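Local coordinates for glycerol uptake operon antiterminator regulatory protein (PDB 3KTS), which probably regulates transcription of the glycerol uptake operon as an antiterminator that responds to glycerol 3-phosphate, at residues Gln10-Asp21 with Ile174-Trp184; Cys78-Thr89 with His100-Phe109. One frame throughout, in Å; residues are numbered along the deposited sequence.

Contact 1: Gln10-Asp21 with Ile174-Trp184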
loop_
_atom_site.group_PDB
_atom_site.type_symbol
_atom_site.label_atom_id
_atom_site.label_comp_id
_atom_site.label_asym_id
_atom_site.label_seq_id
_atom_site.Cartn_x
_atom_site.Cartn_y
_atom_site.Cartn_z
ATOM N N GLN A 10 -2.914 -5.247 12.591
ATOM C CA GLN A 10 -3.620 -5.660 11.393
ATOM C C GLN A 10 -2.599 -6.240 10.425
ATOM O O GLN A 10 -1.787 -5.507 9.863
ATOM C CB GLN A 10 -4.355 -4.490 10.755
ATOM C CG GLN A 10 -5.308 -4.930 9.662
ATOM C CD GLN A 10 -5.876 -3.773 8.896
ATOM O OE1 GLN A 10 -5.785 -2.625 9.334
ATOM N NE2 GLN A 10 -6.458 -4.058 7.732
ATOM N N SER A 11 -2.651 -7.558 10.251
ATOM C CA SER A 11 -1.645 -8.302 9.499
ATOM C C SER A 11 -1.963 -8.394 8.012
ATOM O O SER A 11 -1.069 -8.274 7.175
ATOM C CB SER A 11 -1.484 -9.701 10.085
ATOM O OG SER A 11 -1.074 -9.619 11.436
ATOM N N ILE A 12 -3.232 -8.620 7.694
ATOM C CA ILE A 12 -3.685 -8.650 6.315
ATOM C C ILE A 12 -4.359 -7.322 5.993
ATOM O O ILE A 12 -5.248 -6.855 6.717
ATOM C CB ILE A 12 -4.624 -9.863 6.033
ATOM C CG1 ILE A 12 -3.808 -11.121 5.751
ATOM C CG2 ILE A 12 -5.509 -9.628 4.821
ATOM C CD1 ILE A 12 -3.450 -11.911 6.972
ATOM N N ILE A 13 -3.884 -6.694 4.928
ATOM C CA ILE A 13 -4.531 -5.533 4.366
ATOM C C ILE A 13 -5.036 -5.985 3.004
ATOM O O ILE A 13 -4.251 -6.112 2.070
ATOM C CB ILE A 13 -3.560 -4.346 4.236
ATOM C CG1 ILE A 13 -2.861 -4.066 5.577
ATOM C CG2 ILE A 13 -4.309 -3.117 3.749
ATOM C CD1 ILE A 13 -1.829 -2.945 5.534
ATOM N N PRO A 14 -6.344 -6.281 2.898
ATOM C CA PRO A 14 -6.926 -6.761 1.648
ATOM C C PRO A 14 -6.763 -5.777 0.498
ATOM O O PRO A 14 -6.821 -4.565 0.705
ATOM C CB PRO A 14 -8.413 -6.931 1.996
ATOM C CG PRO A 14 -8.636 -6.089 3.186
ATOM C CD PRO A 14 -7.360 -6.196 3.961
ATOM N N ALA A 15 -6.552 -6.311 -0.699
ATOM C CA ALA A 15 -6.304 -5.495 -1.878
ATOM C C ALA A 15 -7.383 -5.726 -2.926
ATOM O O ALA A 15 -7.486 -6.814 -3.485
ATOM C CB ALA A 15 -4.917 -5.799 -2.448
ATOM N N ALA A 16 -8.179 -4.695 -3.187
ATOM C CA ALA A 16 -9.298 -4.791 -4.114
ATOM C C ALA A 16 -8.897 -4.438 -5.540
ATOM O O ALA A 16 -8.340 -3.365 -5.778
ATOM C CB ALA A 16 -10.442 -3.891 -3.652
ATOM N N HIS A 17 -9.188 -5.348 -6.472
ATOM C CA HIS A 17 -9.043 -5.105 -7.911
ATOM C C HIS A 17 -10.338 -4.556 -8.498
ATOM O O HIS A 17 -10.325 -3.822 -9.493
ATOM C CB HIS A 17 -8.709 -6.403 -8.647
ATOM C CG HIS A 17 -7.317 -6.896 -8.420
ATOM N ND1 HIS A 17 -6.229 -6.402 -9.106
ATOM C CD2 HIS A 17 -6.837 -7.855 -7.593
ATOM C CE1 HIS A 17 -5.138 -7.032 -8.711
ATOM N NE2 HIS A 17 -5.477 -7.914 -7.787
ATOM N N ASN A 18 -11.452 -4.934 -7.873
ATOM C CA ASN A 18 -12.792 -4.676 -8.389
ATOM C C ASN A 18 -13.585 -3.713 -7.526
ATOM O O ASN A 18 -13.168 -3.338 -6.429
ATOM C CB ASN A 18 -13.575 -5.989 -8.480
ATOM C CG ASN A 18 -12.988 -6.951 -9.485
ATOM O OD1 ASN A 18 -13.256 -6.855 -10.682
ATOM N ND2 ASN A 18 -12.189 -7.897 -9.004
ATOM N N GLN A 19 -14.744 -3.321 -8.042
ATOM C CA GLN A 19 -15.769 -2.680 -7.241
ATOM C C GLN A 19 -16.428 -3.766 -6.380
ATOM O O GLN A 19 -16.767 -3.526 -5.219
ATOM C CB GLN A 19 -16.798 -2.012 -8.152
ATOM C CG GLN A 19 -17.111 -0.563 -7.807
ATOM C CD GLN A 19 -18.374 -0.380 -6.970
ATOM O OE1 GLN A 19 -19.244 0.420 -7.319
ATOM N NE2 GLN A 19 -18.471 -1.102 -5.858
ATOM N N LYS A 20 -16.580 -4.961 -6.961
ATOM C CA LYS A 20 -17.148 -6.131 -6.277
ATOM C C LYS A 20 -16.237 -6.703 -5.190
ATOM O O LYS A 20 -16.717 -7.323 -4.244
ATOM C CB LYS A 20 -17.486 -7.233 -7.284
ATOM C CG LYS A 20 -18.789 -7.022 -8.036
ATOM C CD LYS A 20 -19.055 -8.175 -8.986
ATOM C CE LYS A 20 -20.276 -7.912 -9.843
ATOM N NZ LYS A 20 -20.421 -8.950 -10.899
ATOM N N ASP A 21 -14.929 -6.498 -5.339
ATOM C CA ASP A 21 -13.948 -6.926 -4.342
ATOM C C ASP A 21 -14.030 -6.097 -3.069
ATOM O O ASP A 21 -13.738 -6.597 -1.981
ATOM C CB ASP A 21 -12.530 -6.857 -4.912
ATOM C CG ASP A 21 -12.162 -8.083 -5.723
ATOM O OD1 ASP A 21 -12.928 -9.072 -5.695
ATOM O OD2 ASP A 21 -11.100 -8.061 -6.385
ATOM N N ILE A 174 5.649 -5.137 8.688
ATOM C CA ILE A 174 4.679 -4.607 9.637
ATOM C C ILE A 174 3.287 -5.180 9.328
ATOM O O ILE A 174 2.476 -5.381 10.238
ATOM C CB ILE A 174 4.725 -3.033 9.658
ATOM C CG1 ILE A 174 3.827 -2.430 10.738
ATOM C CG2 ILE A 174 4.400 -2.436 8.306
ATOM C CD1 ILE A 174 3.852 -0.912 10.760
ATOM N N ALA A 175 3.044 -5.470 8.046
ATOM C CA ALA A 175 1.791 -6.068 7.561
ATOM C C ALA A 175 1.969 -6.621 6.148
ATOM O O ALA A 175 3.023 -6.460 5.532
ATOM C CB ALA A 175 0.637 -5.055 7.591
ATOM N N VAL A 176 0.924 -7.273 5.649
ATOM C CA VAL A 176 0.916 -7.881 4.331
ATOM C C VAL A 176 -0.234 -7.285 3.523
ATOM O O VAL A 176 -1.317 -7.081 4.059
ATOM C CB VAL A 176 0.753 -9.416 4.445
ATOM C CG1 VAL A 176 0.541 -10.065 3.087
ATOM C CG2 VAL A 176 1.962 -10.026 5.121
ATOM N N THR A 177 0.008 -6.969 2.252
ATOM C CA THR A 177 -1.086 -6.679 1.325
ATOM C C THR A 177 -1.251 -7.837 0.363
ATOM O O THR A 177 -0.264 -8.422 -0.088
ATOM C CB THR A 177 -0.891 -5.382 0.510
ATOM O OG1 THR A 177 0.415 -5.368 -0.071
ATOM C CG2 THR A 177 -1.066 -4.170 1.384
ATOM N N THR A 178 -2.504 -8.154 0.050
ATOM C CA THR A 178 -2.825 -9.310 -0.778
ATOM C C THR A 178 -4.257 -9.269 -1.318
ATOM O O THR A 178 -5.173 -8.758 -0.669
ATOM C CB THR A 178 -2.590 -10.635 -0.002
ATOM O OG1 THR A 178 -2.988 -11.746 -0.810
ATOM C CG2 THR A 178 -3.356 -10.646 1.306
ATOM N N SER A 179 -4.434 -9.804 -2.519
ATOM C CA SER A 179 -5.762 -9.978 -3.087
ATOM C C SER A 179 -6.141 -11.455 -3.129
ATOM O O SER A 179 -7.088 -11.837 -3.816
ATOM C CB SER A 179 -5.844 -9.358 -4.479
ATOM O OG SER A 179 -4.814 -9.836 -5.318
ATOM N N ASN A 180 -5.389 -12.280 -2.398
ATOM C CA ASN A 180 -5.732 -13.687 -2.199
ATOM C C ASN A 180 -6.922 -13.789 -1.251
ATOM O O ASN A 180 -6.792 -13.591 -0.041
ATOM C CB ASN A 180 -4.527 -14.474 -1.672
ATOM C CG ASN A 180 -4.750 -15.974 -1.679
ATOM O OD1 ASN A 180 -5.490 -16.511 -0.855
ATOM N ND2 ASN A 180 -4.088 -16.663 -2.598
ATOM N N LYS A 181 -8.076 -14.110 -1.827
ATOM C CA LYS A 181 -9.372 -14.073 -1.147
ATOM C C LYS A 181 -9.490 -15.037 0.039
ATOM O O LYS A 181 -10.241 -14.773 0.979
ATOM C CB LYS A 181 -10.472 -14.364 -2.170
ATOM C CG LYS A 181 -11.744 -13.569 -1.979
ATOM C CD LYS A 181 -12.431 -13.272 -3.311
ATOM C CE LYS A 181 -11.756 -12.129 -4.067
ATOM N NZ LYS A 181 -12.426 -11.864 -5.370
ATOM N N HIS A 182 -8.738 -16.138 -0.014
ATOM C CA HIS A 182 -8.773 -17.191 1.000
ATOM C C HIS A 182 -8.307 -16.717 2.376
ATOM O O HIS A 182 -8.977 -16.965 3.380
ATOM C CB HIS A 182 -7.939 -18.398 0.549
ATOM C CG HIS A 182 -7.836 -19.484 1.577
ATOM N ND1 HIS A 182 -6.723 -19.652 2.375
ATOM C CD2 HIS A 182 -8.708 -20.454 1.943
ATOM C CE1 HIS A 182 -6.914 -20.678 3.183
ATOM N NE2 HIS A 182 -8.111 -21.182 2.943
ATOM N N LEU A 183 -7.172 -16.028 2.417
ATOM C CA LEU A 183 -6.606 -15.592 3.695
ATOM C C LEU A 183 -7.107 -14.224 4.174
ATOM O O LEU A 183 -6.515 -13.614 5.061
ATOM C CB LEU A 183 -5.070 -15.675 3.692
ATOM C CG LEU A 183 -4.257 -15.450 2.417
ATOM C CD1 LEU A 183 -4.211 -13.994 2.086
ATOM C CD2 LEU A 183 -2.852 -15.970 2.607
ATOM N N TRP A 184 -8.205 -13.759 3.587
ATOM C CA TRP A 184 -8.880 -12.555 4.053
ATOM C C TRP A 184 -9.655 -12.815 5.341
ATOM O O TRP A 184 -9.822 -11.914 6.165
ATOM C CB TRP A 184 -9.830 -12.027 2.981
ATOM C CG TRP A 184 -9.167 -11.230 1.905
ATOM C CD1 TRP A 184 -7.865 -10.829 1.861
ATOM C CD2 TRP A 184 -9.791 -10.690 0.733
ATOM N NE1 TRP A 184 -7.632 -10.095 0.727
ATOM C CE2 TRP A 184 -8.800 -9.990 0.017
ATOM C CE3 TRP A 184 -11.092 -10.741 0.212
ATOM C CZ2 TRP A 184 -9.064 -9.340 -1.194
ATOM C CZ3 TRP A 184 -11.357 -10.097 -0.997
ATOM C CH2 TRP A 184 -10.345 -9.403 -1.682
#
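Strands 12-16 and 175-178 run parallel, their axes 4.7 Å apart and inclined by 19°, with Ile-12 paired to Val-176, Ile-13 to Thr-177 and Pro-14 to Thr-178. Ser-11 O accepts from Val-176 N and Val-176 O from Ile-13 N, whereas the next bond, Thr-178 N to Ile-13 O, is weak. Thr-178 O takes two donors from opposite faces of its carbonyl plane: Ala-15 N at 2.8 Å and the indole Trp-184 NE1 at 3.1 Å. The second bond lies in the indole plane and fixes the ring beside the strand end, where Pro-14 CB sits over one face, 3.8 Å from the centroid of the five-membered ring of Trp-184, in a CH-pi contact. Ile-12 CG2 approaches Trp-184 CD1 at 4.0 Å, the two side chains crossing at about a right angle. This is the seam of a TIM barrel, where first and last strands join. Ile-13 and Thr-177 face its interior, and Thr-177 OG1 is hydrogen-bonded to Glu-132. Beyond the strands, His-17 NE2 donates in its ring plane to Ser-179 OG (3.2 Å), which is also hydrogen-bonded to an unidentified bound molecule, probably from the crystallisation liquor. Farther out, the bent chain of Lys-181 brings NZ to Asp-21 OD1 from the syn side but tilted out of the carboxylate plane, a 2.9 Å salt bridge, while Asp-21 OD2 accepts from Asn-18 ND2 above that plane.

Contact 2: Cys78-Thr89 with His100-Phe109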
loop_
_atom_site.group_PDB
_atom_site.type_symbol
_atom_site.label_atom_id
_atom_site.label_comp_id
_atom_site.label_asym_id
_atom_site.label_seq_id
_atom_site.Cartn_x
_atom_site.Cartn_y
_atom_site.Cartn_z
ATOM N N CYS A 78 -5.450 14.366 -2.695
ATOM C CA CYS A 78 -5.336 14.819 -1.312
ATOM C C CYS A 78 -6.398 15.833 -0.907
ATOM O O CYS A 78 -6.865 15.821 0.232
ATOM C CB CYS A 78 -3.954 15.413 -1.071
ATOM S SG CYS A 78 -2.604 14.228 -1.232
ATOM N N THR A 79 -6.767 16.711 -1.837
ATOM C CA THR A 79 -7.736 17.772 -1.560
ATOM C C THR A 79 -9.174 17.391 -1.916
ATOM O O THR A 79 -10.105 17.814 -1.232
ATOM C CB THR A 79 -7.373 19.111 -2.265
ATOM O OG1 THR A 79 -7.342 18.923 -3.687
ATOM C CG2 THR A 79 -6.019 19.642 -1.786
ATOM N N GLU A 80 -9.363 16.593 -2.965
ATOM C CA GLU A 80 -10.719 16.296 -3.448
ATOM C C GLU A 80 -11.188 14.844 -3.383
ATOM O O GLU A 80 -12.390 14.593 -3.451
ATOM C CB GLU A 80 -10.944 16.865 -4.854
ATOM C CG GLU A 80 -11.329 18.342 -4.858
ATOM C CD GLU A 80 -12.502 18.657 -5.784
ATOM O OE1 GLU A 80 -13.128 19.726 -5.603
ATOM O OE2 GLU A 80 -12.807 17.841 -6.684
ATOM N N ILE A 81 -10.271 13.888 -3.270
ATOM C CA ILE A 81 -10.684 12.480 -3.143
ATOM C C ILE A 81 -10.549 12.002 -1.700
ATOM O O ILE A 81 -11.482 11.408 -1.152
ATOM C CB ILE A 81 -9.997 11.549 -4.197
ATOM C CG1 ILE A 81 -10.940 11.262 -5.366
ATOM C CG2 ILE A 81 -9.680 10.180 -3.638
ATOM C CD1 ILE A 81 -11.545 12.456 -6.040
ATOM N N CYS A 82 -9.398 12.310 -1.099
ATOM C CA CYS A 82 -9.082 12.032 0.310
ATOM C C CYS A 82 -9.201 10.570 0.751
ATOM O O CYS A 82 -10.115 10.228 1.511
ATOM C CB CYS A 82 -9.907 12.930 1.238
ATOM S SG CYS A 82 -9.971 14.643 0.719
ATOM N N PRO A 83 -8.287 9.696 0.276
ATOM C CA PRO A 83 -8.186 8.422 0.975
ATOM C C PRO A 83 -7.438 8.623 2.282
ATOM O O PRO A 83 -7.080 9.747 2.621
ATOM C CB PRO A 83 -7.371 7.563 0.013
ATOM C CG PRO A 83 -6.541 8.529 -0.742
ATOM C CD PRO A 83 -7.373 9.761 -0.881
ATOM N N ASP A 84 -7.201 7.549 3.018
ATOM C CA ASP A 84 -6.483 7.662 4.279
ATOM C C ASP A 84 -4.971 7.564 4.083
ATOM O O ASP A 84 -4.190 7.910 4.975
ATOM C CB ASP A 84 -7.011 6.625 5.262
ATOM C CG ASP A 84 -8.494 6.812 5.540
ATOM O OD1 ASP A 84 -8.828 7.376 6.602
ATOM O OD2 ASP A 84 -9.322 6.428 4.687
ATOM N N GLY A 85 -4.577 7.102 2.897
ATOM C CA GLY A 85 -3.180 7.039 2.490
ATOM C C GLY A 85 -3.061 6.832 0.996
ATOM O O GLY A 85 -4.016 6.382 0.358
ATOM N N ILE A 86 -1.904 7.179 0.427
ATOM C CA ILE A 86 -1.643 6.919 -0.996
ATOM C C ILE A 86 -0.407 6.044 -1.227
ATOM O O ILE A 86 0.548 6.046 -0.443
ATOM C CB ILE A 86 -1.549 8.210 -1.880
ATOM C CG1 ILE A 86 -0.186 8.895 -1.735
ATOM C CG2 ILE A 86 -2.698 9.174 -1.594
ATOM C CD1 ILE A 86 0.357 9.458 -3.038
ATOM N N ILE A 87 -0.446 5.272 -2.304
ATOM C CA ILE A 87 0.677 4.432 -2.674
ATOM C C ILE A 87 1.109 4.819 -4.064
ATOM O O ILE A 87 0.302 4.833 -4.993
ATOM C CB ILE A 87 0.329 2.930 -2.636
ATOM C CG1 ILE A 87 -0.132 2.528 -1.230
ATOM C CG2 ILE A 87 1.536 2.084 -3.067
ATOM C CD1 ILE A 87 -0.873 1.220 -1.172
ATOM N N SER A 88 2.385 5.159 -4.192
ATOM C CA SER A 88 2.966 5.441 -5.486
ATOM C C SER A 88 4.372 4.865 -5.603
ATOM O O SER A 88 5.047 4.587 -4.607
ATOM C CB SER A 88 2.994 6.943 -5.745
ATOM O OG SER A 88 3.513 7.209 -7.035
ATOM N N THR A 89 4.800 4.692 -6.842
ATOM C CA THR A 89 6.118 4.172 -7.133
ATOM C C THR A 89 7.015 5.363 -7.487
ATOM O O THR A 89 8.249 5.282 -7.430
ATOM C CB THR A 89 6.022 3.115 -8.259
ATOM O OG1 THR A 89 6.881 2.008 -7.965
ATOM C CG2 THR A 89 6.324 3.710 -9.630
ATOM N N HIS A 100 0.852 17.391 2.025
ATOM C CA HIS A 100 -0.558 17.400 2.400
ATOM C C HIS A 100 -0.818 16.572 3.644
ATOM O O HIS A 100 -1.977 16.281 3.957
ATOM C CB HIS A 100 -1.417 16.845 1.267
ATOM C CG HIS A 100 -1.465 17.719 0.057
ATOM N ND1 HIS A 100 -2.431 18.683 -0.126
ATOM C CD2 HIS A 100 -0.672 17.767 -1.038
ATOM C CE1 HIS A 100 -2.231 19.292 -1.281
ATOM N NE2 HIS A 100 -1.170 18.754 -1.855
ATOM N N LYS A 101 0.260 16.189 4.333
ATOM C CA LYS A 101 0.212 15.362 5.544
ATOM C C LYS A 101 -0.562 14.057 5.322
ATOM O O LYS A 101 -1.375 13.653 6.156
ATOM C CB LYS A 101 -0.325 16.157 6.748
ATOM C CG LYS A 101 0.394 17.483 6.997
ATOM C CD LYS A 101 -0.036 18.106 8.316
ATOM C CE LYS A 101 0.633 19.461 8.530
ATOM N NZ LYS A 101 0.065 20.181 9.709
ATOM N N MET A 102 -0.305 13.427 4.173
ATOM C CA MET A 102 -0.881 12.137 3.806
ATOM C C MET A 102 0.079 11.008 4.111
ATOM O O MET A 102 1.303 11.188 4.070
ATOM C CB MET A 102 -1.193 12.094 2.318
ATOM C CG MET A 102 -2.631 12.295 1.985
ATOM S SD MET A 102 -3.577 10.765 1.932
ATOM C CE MET A 102 -4.971 11.458 1.075
ATOM N N LEU A 103 -0.491 9.843 4.401
ATOM C CA LEU A 103 0.278 8.633 4.609
ATOM C C LEU A 103 0.817 8.216 3.248
ATOM O O LEU A 103 0.090 7.666 2.419
ATOM C CB LEU A 103 -0.621 7.532 5.183
ATOM C CG LEU A 103 -0.166 6.497 6.223
ATOM C CD1 LEU A 103 -0.830 5.164 5.916
ATOM C CD2 LEU A 103 1.332 6.309 6.295
ATOM N N ALA A 104 2.088 8.520 3.013
ATOM C CA ALA A 104 2.736 8.190 1.752
ATOM C C ALA A 104 3.544 6.902 1.873
ATOM O O ALA A 104 4.583 6.867 2.540
ATOM C CB ALA A 104 3.617 9.333 1.301
ATOM N N ILE A 105 3.054 5.842 1.237
ATOM C CA ILE A 105 3.803 4.586 1.165
ATOM C C ILE A 105 4.409 4.370 -0.236
ATOM O O ILE A 105 3.722 4.508 -1.245
ATOM C CB ILE A 105 3.000 3.359 1.753
ATOM C CG1 ILE A 105 3.073 2.130 0.841
ATOM C CG2 ILE A 105 1.538 3.736 2.144
ATOM C CD1 ILE A 105 2.307 0.944 1.381
ATOM N N GLN A 106 5.706 4.071 -0.283
ATOM C CA GLN A 106 6.431 3.943 -1.550
ATOM C C GLN A 106 6.570 2.499 -2.010
ATOM O O GLN A 106 7.052 1.640 -1.272
ATOM C CB GLN A 106 7.815 4.577 -1.453
ATOM C CG GLN A 106 8.480 4.801 -2.811
ATOM C CD GLN A 106 9.969 5.052 -2.715
ATOM O OE1 GLN A 106 10.747 4.552 -3.528
ATOM N NE2 GLN A 106 10.376 5.820 -1.714
ATOM N N ARG A 107 6.161 2.249 -3.249
ATOM C CA ARG A 107 6.145 0.904 -3.797
ATOM C C ARG A 107 7.479 0.568 -4.437
ATOM O O ARG A 107 8.004 1.332 -5.246
ATOM C CB ARG A 107 5.035 0.782 -4.828
ATOM C CG ARG A 107 4.468 -0.602 -4.922
ATOM C CD ARG A 107 3.308 -0.656 -5.888
ATOM N NE ARG A 107 2.525 -1.879 -5.733
ATOM C CZ ARG A 107 1.612 -2.296 -6.603
ATOM N NH1 ARG A 107 1.354 -1.582 -7.696
ATOM N NH2 ARG A 107 0.943 -3.419 -6.373
ATOM N N LEU A 108 8.022 -0.583 -4.067
ATOM C CA LEU A 108 9.291 -1.032 -4.598
ATOM C C LEU A 108 9.127 -2.430 -5.166
ATOM O O LEU A 108 8.471 -3.275 -4.558
ATOM C CB LEU A 108 10.340 -1.042 -3.493
ATOM C CG LEU A 108 11.722 -0.544 -3.908
ATOM C CD1 LEU A 108 11.752 0.970 -3.826
ATOM C CD2 LEU A 108 12.801 -1.148 -3.023
ATOM N N PHE A 109 9.719 -2.666 -6.336
ATOM C CA PHE A 109 9.685 -3.977 -6.979
ATOM C C PHE A 109 11.045 -4.649 -6.876
ATOM O O PHE A 109 11.994 -4.238 -7.555
ATOM C CB PHE A 109 9.312 -3.852 -8.461
ATOM C CG PHE A 109 7.961 -3.235 -8.718
ATOM C CD1 PHE A 109 6.846 -3.597 -7.966
ATOM C CD2 PHE A 109 7.798 -2.318 -9.750
ATOM C CE1 PHE A 109 5.600 -3.027 -8.220
ATOM C CE2 PHE A 109 6.558 -1.746 -10.011
ATOM C CZ PHE A 109 5.455 -2.102 -9.247
#
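A bend at chi2 (-90°) turns the Met-102 chain back toward the turn after helix 71-81, so that its methyl CE meets the Pro-83 ring, 3.5 Å from CD, with the two side chains at about a right angle. The sulfur of Met-102 then lies beside the backbone of Gly-85, SD to CA 3.8 Å, and close to Ile-86 CG2. Cys-78, with SG opposite its carbonyl carbon (chi1 -64°), directs the thiol to Met-102 CG at 3.8 Å, while Cys-78 CB lies over one face of the His-100 imidazole, offset toward the rim, in a CH-pi contact, 3.9 Å from the ring centroid. The rim of that ring is held from elsewhere, His-100 NE2 being hydrogen-bonded to Asp-75.

Strands 85-88 and 103-109, inclined by 23°, are the parallel partners of a beta-alpha-beta unit of the TIM barrel, connected through helix 91-99. Ile-86 bonds through N to Leu-103 O and through O to Ile-105 N (3.0 Å). Toward the barrel interior Ile-87 and Ile-105 lie side by side and point the same way, CG1 to CG1 3.8 Å. At the C-terminal end Ser-88 O accepts from Arg-107 N, and Thr-89 OG1 donates to Arg-107 O at 3.0 Å from above the carbonyl plane. The extended Arg-107 side chain leads away from this pairing to a salt bridge with Glu-132 and to an unidentified bound molecule; Ser-88 OG is hydrogen-bonded to Asp-62.

Across the contact, the side chains thus meet mainly through sulfur and apolar groups near the start of the strands, whereas toward their C-terminal ends Ser-88, Thr-89 and Arg-107 bring in polar and charged groups, consistent with the usual site of ligand binding in TIM barrels.

From the N terminus, the chain enters the barrel at strand 12-16 and passes through strands 32-39 and 56-60 before helix 71-81 and strand 85-88 open contact 2. That contact closes a short loop, mainly helix 91-99, when strand 103-109 arrives. It is nested inside the much longer loop of contact 1, which closes only when strand 173-178 reaches 12-16 and completes the ring. The two are on opposite sides of the chain's centre, with their centres about 18 Å apart, and do not touch. Both belong to one curled parallel sheet, and Glu-132 on strand 130-134 binds Thr-177 of contact 1 and Arg-107 of contact 2, bridging them.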